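Local coordinates for protein oxidoreductase, NAD-binding (Acidithiobacillus ferrooxidans, PDB 7BVJ) that catalyses the NAD(+)-dependent oxidation of the glucosamine 3-position of UDP-N-acetylglucosamine to a ketone, a step in making the diamino sugar of lipid A, at residues D62-H73 with V85-L95; M1-G12 with Y22-D33. All blocks are in the same frame, centred on the assembly; numbering follows the deposited sequence.

Contacts 1 and 2 lie in two beta-alpha-beta units of one Rossmann domain, and each contact joins the two strands of such a unit. They come in series along the chain: contact 2 pairs strands 5-9 and 27-32, which helix 13-25 connects, and is complete before contact 1 pairs strands 63-66 and 86-90, connected by helix 73-82. Their centres lie about 14 Å apart, and strands 5-9 and 63-66 are neighbours in the sheet. A salt bridge from D62 to R5 and a probable hydrogen bond between the hydroxyls of S65 and Y22 tie them together. Both reach NAD, contact 2 through its glycine turn and D33, contact 1 through T68 and P69, giving the adenosine part of the cofactor a shared seat.

Contact 1 of 2, residues D62-H73 with V85-L95; sequences DAVSIVTPTSTH and VHCLIEKPFTL. With NAD (nicotinamide-adenine-dinucleotide), chain E.
With CG of H73 anti to its carbonyl carbon (chi1 -77°) and CG2 of I89 anti to its backbone N, the imidazole and the isoleucine side chain pass one another pointing opposite ways. CG2 lies over one ring face, 3.7 Å from the centroid of the H73 ring, a CH-pi contact; CA of T70 covers the other face. At the ring edge, ND1 of H73 donates to the carbonyl O of F93 at 2.8 Å, in the ring plane but well above the carbonyl plane, while NE2 of H73 gives a weak bond to the O of T68. Were the ring cut back to an alanine here, the F93 carbonyl would probably lose this donor and a gap would open beside the I89 methyl.

Upstream, strands 63-66 and 86-90 run parallel, joined by alternating backbone bonds such as L88 N to V64 O, 2.9 Å and almost straight at 175°. I66 and I89 lie side by side on one face, where CD1 of I66 also meets SG of C87 at 3.9 Å. On the other, OG of S65, whose hydroxyl is also turned to that of Y22, rests 3.5 Å from CD2 of L88. T68 and P69 then touch the NAD adenine, the strand-end position characteristic of a Rossmann fold.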
loop_
_atom_site.group_PDB
_atom_site.type_symbol
_atom_site.label_atom_id
_atom_site.label_comp_id
_atom_site.label_asym_id
_atom_site.label_seq_id
_atom_site.Cartn_x
_atom_site.Cartn_y
_atom_site.Cartn_z
ATOM N N ASP A 62 18.497 4.798 13.089
ATOM C CA ASP A 62 17.515 4.065 13.873
ATOM C C ASP A 62 16.406 3.461 13.018
ATOM O O ASP A 62 15.903 2.383 13.353
ATOM C CB ASP A 62 16.881 4.986 14.929
ATOM C CG ASP A 62 17.919 5.719 15.777
ATOM O OD1 ASP A 62 18.637 5.038 16.535
ATOM O OD2 ASP A 62 18.011 6.969 15.685
ATOM N N ALA A 63 15.992 4.126 11.938
ATOM C CA ALA A 63 14.962 3.558 11.073
ATOM C C ALA A 63 15.313 3.766 9.608
ATOM O O ALA A 63 15.984 4.733 9.240
ATOM C CB ALA A 63 13.571 4.165 11.349
ATOM N N VAL A 64 14.837 2.855 8.767
ATOM C CA VAL A 64 14.996 3.021 7.332
ATOM C C VAL A 64 13.683 2.739 6.619
ATOM O O VAL A 64 12.826 1.982 7.097
ATOM C CB VAL A 64 16.097 2.106 6.752
ATOM C CG1 VAL A 64 17.444 2.399 7.395
ATOM C CG2 VAL A 64 15.696 0.651 6.939
ATOM N N SER A 65 13.541 3.358 5.455
ATOM C CA SER A 65 12.645 2.850 4.424
ATOM C C SER A 65 13.421 1.948 3.462
ATOM O O SER A 65 14.550 2.258 3.071
ATOM C CB SER A 65 11.980 4.001 3.658
ATOM O OG SER A 65 10.895 4.554 4.407
ATOM N N ILE A 66 12.810 0.824 3.102
ATOM C CA ILE A 66 13.361 -0.131 2.142
ATOM C C ILE A 66 12.500 -0.055 0.890
ATOM O O ILE A 66 11.324 -0.454 0.898
ATOM C CB ILE A 66 13.402 -1.555 2.707
ATOM C CG1 ILE A 66 14.489 -1.665 3.774
ATOM C CG2 ILE A 66 13.631 -2.558 1.616
ATOM C CD1 ILE A 66 14.301 -2.852 4.684
ATOM N N VAL A 67 13.080 0.513 -0.171
ATOM C CA VAL A 67 12.359 0.792 -1.406
ATOM C C VAL A 67 13.091 0.142 -2.580
ATOM O O VAL A 67 13.236 0.746 -3.650
ATOM C CB VAL A 67 12.163 2.304 -1.613
ATOM C CG1 VAL A 67 10.991 2.538 -2.562
ATOM C CG2 VAL A 67 11.918 3.006 -0.278
ATOM N N THR A 68 13.636 -1.047 -2.352
ATOM C CA THR A 68 14.313 -1.837 -3.368
ATOM C C THR A 68 13.307 -2.743 -4.078
ATOM O O THR A 68 12.132 -2.797 -3.699
ATOM C CB THR A 68 15.427 -2.634 -2.702
ATOM O OG1 THR A 68 14.859 -3.454 -1.669
ATOM C CG2 THR A 68 16.486 -1.672 -2.101
ATOM N N PRO A 69 13.713 -3.459 -5.141
ATOM C CA PRO A 69 12.756 -4.356 -5.810
ATOM C C PRO A 69 12.263 -5.434 -4.859
ATOM O O PRO A 69 12.990 -5.895 -3.981
ATOM C CB PRO A 69 13.564 -4.947 -6.980
ATOM C CG PRO A 69 14.564 -3.890 -7.294
ATOM C CD PRO A 69 14.961 -3.346 -5.926
ATOM N N THR A 70 10.999 -5.824 -5.060
ATOM C CA THR A 70 10.271 -6.661 -4.107
ATOM C C THR A 70 11.005 -7.956 -3.784
ATOM O O THR A 70 11.042 -8.384 -2.623
ATOM C CB THR A 70 8.891 -6.971 -4.681
ATOM O OG1 THR A 70 8.220 -5.737 -4.984
ATOM C CG2 THR A 70 8.087 -7.798 -3.697
ATOM N N SER A 71 11.570 -8.608 -4.806
ATOM C CA SER A 71 12.339 -9.833 -4.605
ATOM C C SER A 71 13.550 -9.631 -3.694
ATOM O O SER A 71 14.101 -10.617 -3.189
ATOM C CB SER A 71 12.795 -10.381 -5.959
ATOM O OG SER A 71 13.615 -9.436 -6.625
ATOM N N THR A 72 13.974 -8.388 -3.464
ATOM C CA THR A 72 15.095 -8.094 -2.570
ATOM C C THR A 72 14.671 -7.682 -1.163
ATOM O O THR A 72 15.549 -7.523 -0.292
ATOM C CB THR A 72 15.954 -6.974 -3.154
ATOM O OG1 THR A 72 15.240 -5.735 -3.044
ATOM C CG2 THR A 72 16.277 -7.261 -4.623
ATOM N N HIS A 73 13.360 -7.490 -0.932
ATOM C CA HIS A 73 12.881 -6.977 0.353
ATOM C C HIS A 73 13.341 -7.851 1.499
ATOM O O HIS A 73 13.783 -7.346 2.535
ATOM C CB HIS A 73 11.354 -6.899 0.383
ATOM C CG HIS A 73 10.784 -5.741 -0.366
ATOM N ND1 HIS A 73 9.424 -5.531 -0.484
ATOM C CD2 HIS A 73 11.382 -4.733 -1.041
ATOM C CE1 HIS A 73 9.213 -4.446 -1.207
ATOM N NE2 HIS A 73 10.383 -3.947 -1.564
ATOM N N VAL A 85 17.618 -2.181 13.467
ATOM C CA VAL A 85 17.091 -0.989 12.810
ATOM C C VAL A 85 15.629 -1.244 12.428
ATOM O O VAL A 85 15.309 -2.261 11.796
ATOM C CB VAL A 85 17.952 -0.612 11.585
ATOM C CG1 VAL A 85 17.273 0.465 10.721
ATOM C CG2 VAL A 85 19.368 -0.139 12.023
ATOM N N HIS A 86 14.740 -0.331 12.823
ATOM C CA HIS A 86 13.330 -0.434 12.446
ATOM C C HIS A 86 13.155 -0.223 10.938
ATOM O O HIS A 86 13.942 0.480 10.290
ATOM C CB HIS A 86 12.489 0.595 13.200
ATOM C CG HIS A 86 12.754 0.667 14.678
ATOM N ND1 HIS A 86 12.145 -0.164 15.594
ATOM C CD2 HIS A 86 13.520 1.515 15.402
ATOM C CE1 HIS A 86 12.553 0.143 16.813
ATOM N NE2 HIS A 86 13.379 1.168 16.724
ATOM N N CYS A 87 12.091 -0.815 10.375
ATOM C CA CYS A 87 11.920 -0.884 8.921
ATOM C C CYS A 87 10.513 -0.508 8.481
ATOM O O CYS A 87 9.524 -1.058 8.984
ATOM C CB CYS A 87 12.224 -2.302 8.406
ATOM S SG CYS A 87 13.911 -2.773 8.576
ATOM N N LEU A 88 10.432 0.413 7.529
ATOM C CA LEU A 88 9.240 0.620 6.708
ATOM C C LEU A 88 9.545 0.052 5.311
ATOM O O LEU A 88 10.392 0.586 4.585
ATOM C CB LEU A 88 8.861 2.107 6.665
ATOM C CG LEU A 88 7.911 2.617 5.576
ATOM C CD1 LEU A 88 6.576 1.878 5.629
ATOM C CD2 LEU A 88 7.703 4.117 5.669
ATOM N N ILE A 89 8.877 -1.042 4.940
ATOM C CA ILE A 89 9.114 -1.721 3.668
ATOM C C ILE A 89 8.039 -1.293 2.680
ATOM O O ILE A 89 6.839 -1.364 2.987
ATOM C CB ILE A 89 9.110 -3.248 3.841
ATOM C CG1 ILE A 89 10.194 -3.680 4.828
ATOM C CG2 ILE A 89 9.288 -3.950 2.478
ATOM C CD1 ILE A 89 10.192 -5.158 5.123
ATOM N N GLU A 90 8.452 -0.847 1.499
ATOM C CA GLU A 90 7.458 -0.520 0.482
ATOM C C GLU A 90 6.628 -1.761 0.152
ATOM O O GLU A 90 7.092 -2.897 0.270
ATOM C CB GLU A 90 8.144 0.048 -0.764
ATOM C CG GLU A 90 7.222 0.478 -1.911
ATOM C CD GLU A 90 6.159 1.514 -1.504
ATOM O OE1 GLU A 90 6.467 2.445 -0.718
ATOM O OE2 GLU A 90 5.011 1.396 -1.998
ATOM N N LYS A 91 5.360 -1.543 -0.190
ATOM C CA LYS A 91 4.534 -2.658 -0.628
ATOM C C LYS A 91 4.964 -3.108 -2.025
ATOM O O LYS A 91 5.414 -2.298 -2.839
ATOM C CB LYS A 91 3.054 -2.271 -0.634
ATOM C CG LYS A 91 2.703 -1.195 -1.647
ATOM C CD LYS A 91 2.209 -1.784 -2.975
ATOM C CE LYS A 91 2.052 -0.675 -4.012
ATOM N NZ LYS A 91 2.447 -1.081 -5.388
ATOM N N PRO A 92 4.839 -4.402 -2.331
ATOM C CA PRO A 92 4.419 -5.457 -1.407
ATOM C C PRO A 92 5.538 -5.941 -0.496
ATOM O O PRO A 92 6.709 -5.833 -0.837
ATOM C CB PRO A 92 3.948 -6.570 -2.342
ATOM C CG PRO A 92 4.694 -6.356 -3.588
ATOM C CD PRO A 92 4.931 -4.884 -3.723
ATOM N N PHE A 93 5.127 -6.461 0.658
ATOM C CA PHE A 93 6.017 -6.941 1.712
ATOM C C PHE A 93 7.155 -7.798 1.154
ATOM O O PHE A 93 8.339 -7.451 1.290
ATOM C CB PHE A 93 5.160 -7.735 2.709
ATOM C CG PHE A 93 5.819 -8.032 4.032
ATOM C CD1 PHE A 93 7.146 -7.696 4.282
ATOM C CD2 PHE A 93 5.084 -8.654 5.042
ATOM C CE1 PHE A 93 7.733 -7.975 5.500
ATOM C CE2 PHE A 93 5.659 -8.939 6.274
ATOM C CZ PHE A 93 6.992 -8.603 6.504
ATOM N N THR A 94 6.811 -8.933 0.545
ATOM C CA THR A 94 7.791 -9.907 0.050
ATOM C C THR A 94 7.201 -10.619 -1.168
ATOM O O THR A 94 6.129 -10.261 -1.663
ATOM C CB THR A 94 8.160 -10.936 1.130
ATOM O OG1 THR A 94 6.959 -11.510 1.679
ATOM C CG2 THR A 94 8.983 -10.320 2.243
ATOM N N LEU A 95 7.899 -11.652 -1.640
ATOM C CA LEU A 95 7.406 -12.455 -2.754
ATOM C C LEU A 95 6.509 -13.593 -2.301
ATOM O O LEU A 95 5.656 -14.046 -3.075
ATOM C CB LEU A 95 8.574 -13.047 -3.552
ATOM C CG LEU A 95 9.489 -12.182 -4.421
ATOM C CD1 LEU A 95 10.353 -13.098 -5.279
ATOM C CD2 LEU A 95 8.731 -11.171 -5.290
HETATM P PA NAD E . 13.057 1.575 -9.246
HETATM O O1A NAD E . 13.827 0.408 -9.758
HETATM O O2A NAD E . 12.906 2.962 -9.816
HETATM O O5B NAD E . 13.994 1.910 -7.808
HETATM C C5B NAD E . 14.705 0.737 -7.493
HETATM C C4B NAD E . 16.010 1.115 -6.784
HETATM O O4B NAD E . 16.475 0.030 -6.019
HETATM C C3B NAD E . 17.040 1.371 -7.895
HETATM O O3B NAD E . 17.574 2.600 -7.563
HETATM C C2B NAD E . 18.054 0.228 -7.715
HETATM O O2B NAD E . 19.387 0.658 -7.972
HETATM C C1B NAD E . 17.890 -0.024 -6.216
HETATM N N9A NAD E . 18.269 -1.365 -5.787
HETATM C C8A NAD E . 18.069 -2.593 -6.378
HETATM N N7A NAD E . 18.533 -3.606 -5.649
HETATM C C5A NAD E . 19.059 -3.017 -4.521
HETATM C C6A NAD E . 19.699 -3.552 -3.372
HETATM N N6A NAD E . 19.884 -4.914 -3.259
HETATM N N1A NAD E . 20.134 -2.714 -2.388
HETATM C C2A NAD E . 19.921 -1.368 -2.582
HETATM N N3A NAD E . 19.326 -0.724 -3.609
HETATM C C4A NAD E . 18.909 -1.601 -4.578
HETATM O O3 NAD E . 11.520 1.269 -8.836
HETATM P PN NAD E . 10.738 2.245 -7.834
HETATM O O1N NAD E . 11.443 3.093 -6.806
HETATM O O2N NAD E . 9.546 2.556 -8.674
HETATM O O5D NAD E . 9.895 1.124 -6.714
HETATM O O HOH W 1 8.272 -2.800 -4.455
#

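Contact 2 of 2, residues M1-G12 with Y22-D33. With NAD (nicotinamide-adenine-dinucleotide), chain E.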
loop_
_atom_site.group_PDB
_atom_site.type_symbol
_atom_site.label_atom_id
_atom_site.label_comp_id
_atom_site.label_asym_id
_atom_site.label_seq_id
_atom_site.Cartn_x
_atom_site.Cartn_y
_atom_site.Cartn_z
ATOM N N MET A 1 8.593 17.660 13.783
ATOM C CA MET A 1 9.867 17.025 13.464
ATOM C C MET A 1 10.308 16.081 14.575
ATOM O O MET A 1 10.456 16.492 15.734
ATOM C CB MET A 1 10.954 18.072 13.221
ATOM C CG MET A 1 12.297 17.472 12.828
ATOM S SD MET A 1 12.892 18.114 11.253
ATOM C CE MET A 1 13.286 19.812 11.692
ATOM N N ILE A 2 10.526 14.814 14.206
ATOM C CA ILE A 2 10.898 13.757 15.138
ATOM C C ILE A 2 12.416 13.697 15.245
ATOM O O ILE A 2 13.134 13.912 14.262
ATOM C CB ILE A 2 10.301 12.416 14.678
ATOM C CG1 ILE A 2 8.799 12.597 14.429
ATOM C CG2 ILE A 2 10.536 11.317 15.706
ATOM C CD1 ILE A 2 8.255 11.744 13.327
ATOM N N HIS A 3 12.916 13.425 16.447
ATOM C CA HIS A 3 14.355 13.304 16.651
ATOM C C HIS A 3 14.703 11.838 16.457
ATOM O O HIS A 3 14.622 11.020 17.375
ATOM C CB HIS A 3 14.768 13.837 18.015
ATOM C CG HIS A 3 14.503 15.300 18.171
ATOM N ND1 HIS A 3 15.031 16.243 17.316
ATOM C CD2 HIS A 3 13.732 15.979 19.053
ATOM C CE1 HIS A 3 14.620 17.444 17.682
ATOM N NE2 HIS A 3 13.824 17.311 18.728
ATOM N N MET A 4 15.090 11.509 15.229
ATOM C CA MET A 4 15.340 10.136 14.835
ATOM C C MET A 4 16.361 10.125 13.705
ATOM O O MET A 4 16.278 10.945 12.784
ATOM C CB MET A 4 14.041 9.473 14.384
ATOM C CG MET A 4 14.200 8.041 13.992
ATOM S SD MET A 4 13.718 7.000 15.353
ATOM C CE MET A 4 11.972 6.936 15.013
ATOM N N ARG A 5 17.314 9.192 13.775
ATOM C CA ARG A 5 18.271 8.992 12.691
ATOM C C ARG A 5 17.669 8.037 11.661
ATOM O O ARG A 5 17.362 6.875 11.975
ATOM C CB ARG A 5 19.597 8.453 13.225
ATOM C CG ARG A 5 20.392 9.476 14.012
ATOM C CD ARG A 5 21.557 8.795 14.696
ATOM N NE ARG A 5 21.133 7.629 15.463
ATOM C CZ ARG A 5 21.837 6.506 15.562
ATOM N NH1 ARG A 5 22.999 6.394 14.928
ATOM N NH2 ARG A 5 21.380 5.494 16.287
ATOM N N THR A 6 17.509 8.530 10.432
ATOM C CA THR A 6 16.760 7.826 9.403
ATOM C C THR A 6 17.593 7.665 8.136
ATOM O O THR A 6 18.543 8.410 7.876
ATOM C CB THR A 6 15.451 8.553 9.069
ATOM O OG1 THR A 6 15.739 9.886 8.619
ATOM C CG2 THR A 6 14.534 8.610 10.290
ATOM N N GLY A 7 17.223 6.648 7.352
ATOM C CA GLY A 7 17.859 6.389 6.076
ATOM C C GLY A 7 16.902 5.718 5.108
ATOM O O GLY A 7 15.819 5.255 5.478
ATOM N N VAL A 8 17.311 5.685 3.844
ATOM C CA VAL A 8 16.575 4.987 2.800
ATOM C C VAL A 8 17.536 4.060 2.075
ATOM O O VAL A 8 18.628 4.472 1.672
ATOM C CB VAL A 8 15.891 5.949 1.807
ATOM C CG1 VAL A 8 15.118 5.160 0.748
ATOM C CG2 VAL A 8 14.927 6.897 2.536
ATOM N N ILE A 9 17.137 2.806 1.937
ATOM C CA ILE A 9 17.869 1.791 1.193
ATOM C C ILE A 9 17.110 1.580 -0.106
ATOM O O ILE A 9 15.994 1.044 -0.100
ATOM C CB ILE A 9 17.980 0.487 1.988
ATOM C CG1 ILE A 9 18.736 0.741 3.303
ATOM C CG2 ILE A 9 18.581 -0.625 1.102
ATOM C CD1 ILE A 9 18.657 -0.408 4.292
ATOM N N GLY A 10 17.682 2.054 -1.210
ATOM C CA GLY A 10 17.015 2.001 -2.494
ATOM C C GLY A 10 16.363 3.328 -2.819
ATOM O O GLY A 10 15.273 3.612 -2.321
ATOM N N VAL A 11 17.013 4.141 -3.647
ATOM C CA VAL A 11 16.550 5.493 -3.930
ATOM C C VAL A 11 16.271 5.704 -5.413
ATOM O O VAL A 11 16.574 6.760 -5.972
ATOM C CB VAL A 11 17.524 6.552 -3.393
ATOM C CG1 VAL A 11 17.271 6.749 -1.899
ATOM C CG2 VAL A 11 18.967 6.143 -3.668
ATOM N N GLY A 12 15.690 4.708 -6.065
ATOM C CA GLY A 12 15.121 4.955 -7.374
ATOM C C GLY A 12 13.935 5.902 -7.318
ATOM O O GLY A 12 13.891 6.795 -6.463
ATOM N N TYR A 22 11.842 12.017 4.739
ATOM C CA TYR A 22 12.655 11.850 5.940
ATOM C C TYR A 22 13.508 13.080 6.192
ATOM O O TYR A 22 13.688 13.491 7.345
ATOM C CB TYR A 22 13.542 10.618 5.833
ATOM C CG TYR A 22 12.865 9.280 6.091
ATOM C CD1 TYR A 22 12.435 8.923 7.364
ATOM C CD2 TYR A 22 12.723 8.353 5.069
ATOM C CE1 TYR A 22 11.857 7.689 7.605
ATOM C CE2 TYR A 22 12.133 7.124 5.296
ATOM C CZ TYR A 22 11.705 6.797 6.565
ATOM O OH TYR A 22 11.114 5.576 6.789
ATOM N N ALA A 23 14.042 13.684 5.129
ATOM C CA ALA A 23 14.850 14.888 5.304
ATOM C C ALA A 23 14.023 16.037 5.860
ATOM O O ALA A 23 14.542 16.865 6.624
ATOM C CB ALA A 23 15.488 15.300 3.978
ATOM N N ALA A 24 12.739 16.101 5.494
ATOM C CA ALA A 24 11.911 17.177 6.025
ATOM C C ALA A 24 11.497 16.955 7.482
ATOM O O ALA A 24 11.310 17.932 8.216
ATOM C CB ALA A 24 10.665 17.366 5.159
ATOM N N ILE A 25 11.327 15.715 7.940
ATOM C CA ILE A 25 10.702 15.509 9.245
ATOM C C ILE A 25 11.591 14.804 10.263
ATOM O O ILE A 25 11.116 14.486 11.359
ATOM C CB ILE A 25 9.375 14.746 9.106
ATOM C CG1 ILE A 25 9.657 13.272 8.816
ATOM C CG2 ILE A 25 8.512 15.392 8.043
ATOM C CD1 ILE A 25 8.407 12.494 8.607
ATOM N N SER A 26 12.852 14.538 9.949
ATOM C CA SER A 26 13.727 13.789 10.851
ATOM C C SER A 26 15.162 14.147 10.502
ATOM O O SER A 26 15.410 15.071 9.722
ATOM C CB SER A 26 13.479 12.275 10.755
ATOM O OG SER A 26 13.893 11.738 9.488
ATOM N N GLN A 27 16.107 13.401 11.074
ATOM C CA GLN A 27 17.538 13.625 10.853
ATOM C C GLN A 27 18.017 12.572 9.855
ATOM O O GLN A 27 18.466 11.481 10.225
ATOM C CB GLN A 27 18.305 13.571 12.169
ATOM C CG GLN A 27 18.062 14.781 13.075
ATOM C CD GLN A 27 16.713 14.724 13.784
ATOM O OE1 GLN A 27 16.437 13.792 14.535
ATOM N NE2 GLN A 27 15.868 15.723 13.543
ATOM N N LEU A 28 17.883 12.893 8.575
ATOM C CA LEU A 28 18.266 11.966 7.510
ATOM C C LEU A 28 19.784 11.855 7.461
ATOM O O LEU A 28 20.461 12.798 7.052
ATOM C CB LEU A 28 17.717 12.444 6.171
ATOM C CG LEU A 28 18.023 11.605 4.912
ATOM C CD1 LEU A 28 17.313 10.259 4.904
ATOM C CD2 LEU A 28 17.689 12.375 3.633
ATOM N N ALA A 29 20.323 10.715 7.898
ATOM C CA ALA A 29 21.750 10.472 7.729
ATOM C C ALA A 29 22.111 10.350 6.253
ATOM O O ALA A 29 23.119 10.909 5.808
ATOM C CB ALA A 29 22.165 9.209 8.482
ATOM N N GLY A 30 21.306 9.631 5.476
ATOM C CA GLY A 30 21.609 9.489 4.064
ATOM C C GLY A 30 20.932 8.268 3.458
ATOM O O GLY A 30 19.946 7.751 3.985
ATOM N N VAL A 31 21.501 7.824 2.337
ATOM C CA VAL A 31 20.867 6.873 1.443
ATOM C C VAL A 31 21.904 5.867 0.950
ATOM O O VAL A 31 23.113 6.121 0.960
ATOM C CB VAL A 31 20.202 7.608 0.256
ATOM C CG1 VAL A 31 19.005 8.460 0.737
ATOM C CG2 VAL A 31 21.219 8.496 -0.433
ATOM N N PHE A 32 21.416 4.693 0.556
ATOM C CA PHE A 32 22.229 3.687 -0.104
ATOM C C PHE A 32 21.447 3.122 -1.277
ATOM O O PHE A 32 20.251 2.846 -1.161
ATOM C CB PHE A 32 22.637 2.522 0.819
ATOM C CG PHE A 32 23.335 1.396 0.078
ATOM C CD1 PHE A 32 24.686 1.499 -0.247
ATOM C CD2 PHE A 32 22.629 0.273 -0.345
ATOM C CE1 PHE A 32 25.333 0.492 -0.959
ATOM C CE2 PHE A 32 23.268 -0.747 -1.068
ATOM C CZ PHE A 32 24.629 -0.635 -1.362
ATOM N N ASP A 33 22.137 2.933 -2.394
ATOM C CA ASP A 33 21.579 2.303 -3.579
ATOM C C ASP A 33 22.685 1.471 -4.219
ATOM O O ASP A 33 23.875 1.782 -4.075
ATOM C CB ASP A 33 21.014 3.357 -4.553
ATOM C CG ASP A 33 20.074 2.756 -5.591
ATOM O OD1 ASP A 33 20.562 2.029 -6.485
ATOM O OD2 ASP A 33 18.848 3.007 -5.508
HETATM P PA NAD E . 13.057 1.575 -9.246
HETATM O O1A NAD E . 13.827 0.408 -9.758
HETATM O O2A NAD E . 12.906 2.962 -9.816
HETATM O O5B NAD E . 13.994 1.910 -7.808
HETATM C C5B NAD E . 14.705 0.737 -7.493
HETATM C C4B NAD E . 16.010 1.115 -6.784
HETATM O O4B NAD E . 16.475 0.030 -6.019
HETATM C C3B NAD E . 17.040 1.371 -7.895
HETATM O O3B NAD E . 17.574 2.600 -7.563
HETATM C C2B NAD E . 18.054 0.228 -7.715
HETATM O O2B NAD E . 19.387 0.658 -7.972
HETATM C C1B NAD E . 17.890 -0.024 -6.216
HETATM N N9A NAD E . 18.269 -1.365 -5.787
HETATM C C8A NAD E . 18.069 -2.593 -6.378
HETATM N N7A NAD E . 18.533 -3.606 -5.649
HETATM C C5A NAD E . 19.059 -3.017 -4.521
HETATM C C6A NAD E . 19.699 -3.552 -3.372
HETATM N N6A NAD E . 19.884 -4.914 -3.259
HETATM N N1A NAD E . 20.134 -2.714 -2.388
HETATM C C2A NAD E . 19.921 -1.368 -2.582
HETATM N N3A NAD E . 19.326 -0.724 -3.609
HETATM C C4A NAD E . 18.909 -1.601 -4.578
HETATM O O3 NAD E . 11.520 1.269 -8.836
HETATM P PN NAD E . 10.738 2.245 -7.834
HETATM O O1N NAD E . 11.443 3.093 -6.806
HETATM O O2N NAD E . 9.546 2.556 -8.674
HETATM O O5D NAD E . 9.895 1.124 -6.714
#
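The first beta-alpha-beta unit of a Rossmann fold, with its glycine-rich turn and the acidic residue just after the second strand, is made here by strand 5-9, helix 13-25 and strand 27-32. At the turn, the backbone N of V11 donates to OD2 of D33 over 2.8 Å, using the carboxylate's anti lone pair. This bond helps fix the rotation of a group whose oxygens OD1 and OD2 face the ribose hydroxyls O2B and O3B of NAD; the modelled separations are too short for their exact lengths to be trusted. CG of D33 stands anti to the backbone N (chi1 -163°), which swings the carboxylate toward the turn, and CG2 of V11 packs on its CB at 3.6 Å. G12 leaves room for the cofactor, since a side chain there would run into O5B of NAD.

Between the strands, G10 N meets F32 O at 2.7 Å in a nearly straight bond of 169°, whereas V8 N to G30 O is weak. CG1 of V11 and CG1 of V31 touch at 3.6 Å, with the two side chains set roughly perpendicular. Where helix gives way to strand, OG1 of T6 donates to OG of S26 at 2.8 Å and OG of S26 to O of Y22, two linked hydroxyl bonds that connect strand 5-9 to the end of helix 13-25. The Y22 ring meets CB of T6 through CD1, at 3.5 Å, and CG2 of V8 through CD2.

Y22 also packs on helix 268-282, I9 and F32 pack on helix 54-59, V11 and D33 meet helix 36-46, and strand 63-66 continues the sheet beside strand 5-9.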